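PDB 5IKJ: cryptic loci regulator 2 from Schizosaccharomyces pombe 972h-, which acts upstream of histone deacetylases to promote transcriptional silencing and is required for proper nucleosome positioning at heterochromatic loci and for silencing by the SHREC complex. Local coordinates for residues S146-Y151 and H188-L193. Numbering follows the deposited sequence.
Sequences SLPTNY and HHLYWL. With ZN (zinc ion), chain C.
At a zinc site built from one histidine and three cysteines, the OH of Tyr151 comes obliquely to the part of the His189 ring turned away from the metal, 3.2 Å from His189 CD2, the two side chains crossing at about a right angle. The hydroxyl is also close to NE2, but the angle is too poor for a hydrogen bond. Instead, Asp21 joins the two side chains: its OD1 is hydrogen-bonded to Tyr151 OH and its OD2 to His189 NE2. With His189 ND1 bound to the zinc ion at 2.1 Å and NE2 tied to the carboxylate of Asp21, the imidazole is fixed at both nitrogens, and the second-shell aspartate probably makes it a stronger donor to the metal. His189 CG stands anti to the backbone N (chi1 -165°), which carries the ring off helix 183-195 to the metal, where Cys204, Cys206 and Cys209 complete the coordination. One face of the His189 ring is covered by the indole of Trp192, whose CE3 lies 3.7 Å above the ring plane and off its centre. A type II beta turn from Pro148 to Tyr151 leads into strand 152-156. Pro148 sets CG 4.1 Å from Leu190 CD1 and 4.4 Å from Leu193 CD1, while helix 50-67 packs against Leu190 through Cys59 and Leu63.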
ATOM      1  N   SER A 146      11.164 -24.990 -13.990  1.00 60.21           N
ATOM      2  CA  SER A 146      10.824 -26.347 -13.595  1.00 58.89           C
ATOM      3  C   SER A 146       9.734 -26.287 -12.539  1.00 61.68           C
ATOM      4  O   SER A 146       9.667 -25.339 -11.752  1.00 73.32           O
ATOM      5  CB  SER A 146      12.051 -27.087 -13.053  1.00 58.17           C
ATOM      6  OG  SER A 146      11.684 -28.315 -12.451  1.00 67.44           O
ATOM      7  N   LEU A 147       8.879 -27.304 -12.532  1.00 64.52           N
ATOM      8  CA  LEU A 147       7.892 -27.417 -11.475  1.00 68.29           C
ATOM      9  C   LEU A 147       8.593 -27.683 -10.144  1.00 67.35           C
ATOM     10  O   LEU A 147       9.684 -28.259 -10.115  1.00 68.84           O
ATOM     11  CB  LEU A 147       6.905 -28.541 -11.773  1.00 59.21           C
ATOM     12  CG  LEU A 147       5.860 -28.266 -12.855  1.00 65.01           C
ATOM     13  CD1 LEU A 147       5.165 -29.561 -13.243  1.00 64.36           C
ATOM     14  CD2 LEU A 147       4.844 -27.234 -12.385  1.00 56.70           C
ATOM     15  N   PRO A 148       7.994 -27.270  -9.029  1.00 70.19           N
ATOM     16  CA  PRO A 148       8.621 -27.539  -7.730  1.00 60.15           C
ATOM     17  C   PRO A 148       8.875 -29.027  -7.555  1.00 59.54           C
ATOM     18  O   PRO A 148       8.059 -29.864  -7.945  1.00 62.78           O
ATOM     19  CB  PRO A 148       7.595 -27.014  -6.717  1.00 62.89           C
ATOM     20  CG  PRO A 148       6.714 -26.087  -7.492  1.00 66.50           C
ATOM     21  CD  PRO A 148       6.690 -26.601  -8.891  1.00 63.90           C
ATOM     22  N   THR A 149      10.033 -29.350  -6.979  1.00 58.25           N
ATOM     23  CA  THR A 149      10.432 -30.737  -6.780  1.00 58.35           C
ATOM     24  C   THR A 149       9.278 -31.561  -6.224  1.00 58.33           C
ATOM     25  O   THR A 149       8.569 -31.131  -5.313  1.00 55.33           O
ATOM     26  CB  THR A 149      11.636 -30.806  -5.831  1.00 59.06           C
ATOM     27  OG1 THR A 149      12.766 -30.179  -6.451  1.00 62.91           O
ATOM     28  CG2 THR A 149      11.989 -32.252  -5.482  1.00 53.54           C
ATOM     29  N   ASN A 150       9.092 -32.749  -6.800  1.00 55.58           N
ATOM     30  CA  ASN A 150       8.117 -33.762  -6.386  1.00 57.90           C
ATOM     31  C   ASN A 150       6.684 -33.425  -6.783  1.00 61.86           C
ATOM     32  O   ASN A 150       5.758 -34.111  -6.323  1.00 64.32           O
ATOM     33  CB  ASN A 150       8.163 -34.026  -4.877  1.00 59.94           C
ATOM     34  CG  ASN A 150       9.366 -34.853  -4.470  1.00 75.29           C
ATOM     35  OD1 ASN A 150      10.360 -34.921  -5.191  1.00 84.25           O
ATOM     36  ND2 ASN A 150       9.276 -35.498  -3.313  1.00 76.04           N
ATOM     37  N   TYR A 151       6.459 -32.413  -7.616  1.00 52.24           N
ATOM     38  CA  TYR A 151       5.143 -32.154  -8.183  1.00 61.24           C
ATOM     39  C   TYR A 151       5.071 -32.726  -9.593  1.00 64.02           C
ATOM     40  O   TYR A 151       6.035 -32.640 -10.360  1.00 66.15           O
ATOM     41  CB  TYR A 151       4.832 -30.654  -8.210  1.00 58.63           C
ATOM     42  CG  TYR A 151       4.344 -30.106  -6.884  1.00 64.27           C
ATOM     43  CD1 TYR A 151       5.239 -29.759  -5.880  1.00 65.10           C
ATOM     44  CD2 TYR A 151       2.987 -29.937  -6.639  1.00 58.66           C
ATOM     45  CE1 TYR A 151       4.795 -29.260  -4.669  1.00 58.17           C
ATOM     46  CE2 TYR A 151       2.534 -29.437  -5.431  1.00 54.97           C
ATOM     47  CZ  TYR A 151       3.443 -29.100  -4.449  1.00 63.85           C
ATOM     48  OH  TYR A 151       3.001 -28.603  -3.244  1.00 52.85           O
ATOM     49  N   HIS A 188      -1.657 -20.119  -5.701  1.00 52.73           N
ATOM     50  CA  HIS A 188      -1.614 -19.617  -4.332  1.00 53.13           C
ATOM     51  C   HIS A 188      -0.627 -20.412  -3.487  1.00 47.42           C
ATOM     52  O   HIS A 188       0.103 -19.836  -2.673  1.00 51.44           O
ATOM     53  CB  HIS A 188      -3.013 -19.648  -3.720  1.00 59.02           C
ATOM     54  CG  HIS A 188      -3.963 -18.680  -4.354  1.00 67.26           C
ATOM     55  ND1 HIS A 188      -3.974 -17.339  -4.040  1.00 58.74           N
ATOM     56  CD2 HIS A 188      -4.924 -18.856  -5.292  1.00 52.07           C
ATOM     57  CE1 HIS A 188      -4.904 -16.730  -4.753  1.00 56.65           C
ATOM     58  NE2 HIS A 188      -5.496 -17.628  -5.520  1.00 62.57           N
ATOM     59  N   HIS A 189      -0.585 -21.733  -3.668  1.00 47.02           N
ATOM     60  CA  HIS A 189       0.419 -22.537  -2.980  1.00 50.23           C
ATOM     61  C   HIS A 189       1.814 -22.242  -3.515  1.00 59.02           C
ATOM     62  O   HIS A 189       2.774 -22.150  -2.740  1.00 54.85           O
ATOM     63  CB  HIS A 189       0.094 -24.022  -3.123  1.00 52.32           C
ATOM     64  CG  HIS A 189       0.847 -24.895  -2.169  1.00 53.41           C
ATOM     65  ND1 HIS A 189       0.521 -24.989  -0.834  1.00 55.20           N
ATOM     66  CD2 HIS A 189       1.913 -25.709  -2.355  1.00 57.82           C
ATOM     67  CE1 HIS A 189       1.352 -25.825  -0.237  1.00 58.48           C
ATOM     68  NE2 HIS A 189       2.207 -26.275  -1.138  1.00 61.39           N
ATOM     69  N   LEU A 190       1.948 -22.096  -4.835  1.00 57.10           N
ATOM     70  CA  LEU A 190       3.234 -21.714  -5.409  1.00 56.37           C
ATOM     71  C   LEU A 190       3.737 -20.413  -4.800  1.00 50.30           C
ATOM     72  O   LEU A 190       4.918 -20.294  -4.452  1.00 52.30           O
ATOM     73  CB  LEU A 190       3.112 -21.573  -6.927  1.00 55.02           C
ATOM     74  CG  LEU A 190       4.383 -21.127  -7.658  1.00 55.98           C
ATOM     75  CD1 LEU A 190       5.494 -22.150  -7.487  1.00 59.37           C
ATOM     76  CD2 LEU A 190       4.106 -20.876  -9.133  1.00 60.26           C
ATOM     77  N   TYR A 191       2.853 -19.423  -4.671  1.00 51.17           N
ATOM     78  CA  TYR A 191       3.247 -18.133  -4.120  1.00 54.03           C
ATOM     79  C   TYR A 191       3.658 -18.260  -2.657  1.00 55.97           C
ATOM     80  O   TYR A 191       4.565 -17.559  -2.198  1.00 52.53           O
ATOM     81  CB  TYR A 191       2.097 -17.141  -4.281  1.00 49.21           C
ATOM     82  CG  TYR A 191       2.351 -15.781  -3.679  1.00 62.47           C
ATOM     83  CD1 TYR A 191       3.122 -14.838  -4.345  1.00 67.08           C
ATOM     84  CD2 TYR A 191       1.803 -15.435  -2.453  1.00 61.25           C
ATOM     85  CE1 TYR A 191       3.348 -13.590  -3.799  1.00 65.11           C
ATOM     86  CE2 TYR A 191       2.022 -14.191  -1.900  1.00 63.96           C
ATOM     87  CZ  TYR A 191       2.795 -13.273  -2.577  1.00 68.70           C
ATOM     88  OH  TYR A 191       3.018 -12.032  -2.027  1.00 84.60           O
ATOM     89  N   TRP A 192       3.003 -19.153  -1.912  1.00 50.91           N
ATOM     90  CA  TRP A 192       3.392 -19.393  -0.526  1.00 44.67           C
ATOM     91  C   TRP A 192       4.764 -20.049  -0.442  1.00 58.83           C
ATOM     92  O   TRP A 192       5.540 -19.762   0.476  1.00 57.44           O
ATOM     93  CB  TRP A 192       2.340 -20.263   0.162  1.00 46.44           C
ATOM     94  CG  TRP A 192       2.733 -20.727   1.528  1.00 59.15           C
ATOM     95  CD1 TRP A 192       2.647 -20.019   2.691  1.00 53.33           C
ATOM     96  CD2 TRP A 192       3.265 -22.011   1.878  1.00 56.17           C
ATOM     97  NE1 TRP A 192       3.098 -20.780   3.743  1.00 58.99           N
ATOM     98  CE2 TRP A 192       3.483 -22.007   3.270  1.00 57.51           C
ATOM     99  CE3 TRP A 192       3.582 -23.162   1.150  1.00 54.95           C
ATOM    100  CZ2 TRP A 192       4.003 -23.107   3.949  1.00 52.25           C
ATOM    101  CZ3 TRP A 192       4.099 -24.253   1.825  1.00 54.22           C
ATOM    102  CH2 TRP A 192       4.303 -24.219   3.210  1.00 55.38           C
ATOM    103  N   LEU A 193       5.082 -20.933  -1.393  1.00 49.23           N
ATOM    104  CA  LEU A 193       6.361 -21.634  -1.355  1.00 52.04           C
ATOM    105  C   LEU A 193       7.530 -20.670  -1.497  1.00 48.34           C
ATOM    106  O   LEU A 193       8.578 -20.861  -0.872  1.00 52.70           O
ATOM    107  CB  LEU A 193       6.412 -22.694  -2.456  1.00 51.57           C
ATOM    108  CG  LEU A 193       5.696 -24.016  -2.175  1.00 58.22           C
ATOM    109  CD1 LEU A 193       5.682 -24.877  -3.429  1.00 53.86           C
ATOM    110  CD2 LEU A 193       6.358 -24.762  -1.023  1.00 51.99           C
TER
HETATM  111 ZN    ZN C 601      -1.087 -24.019   0.112  1.00 47.72          ZN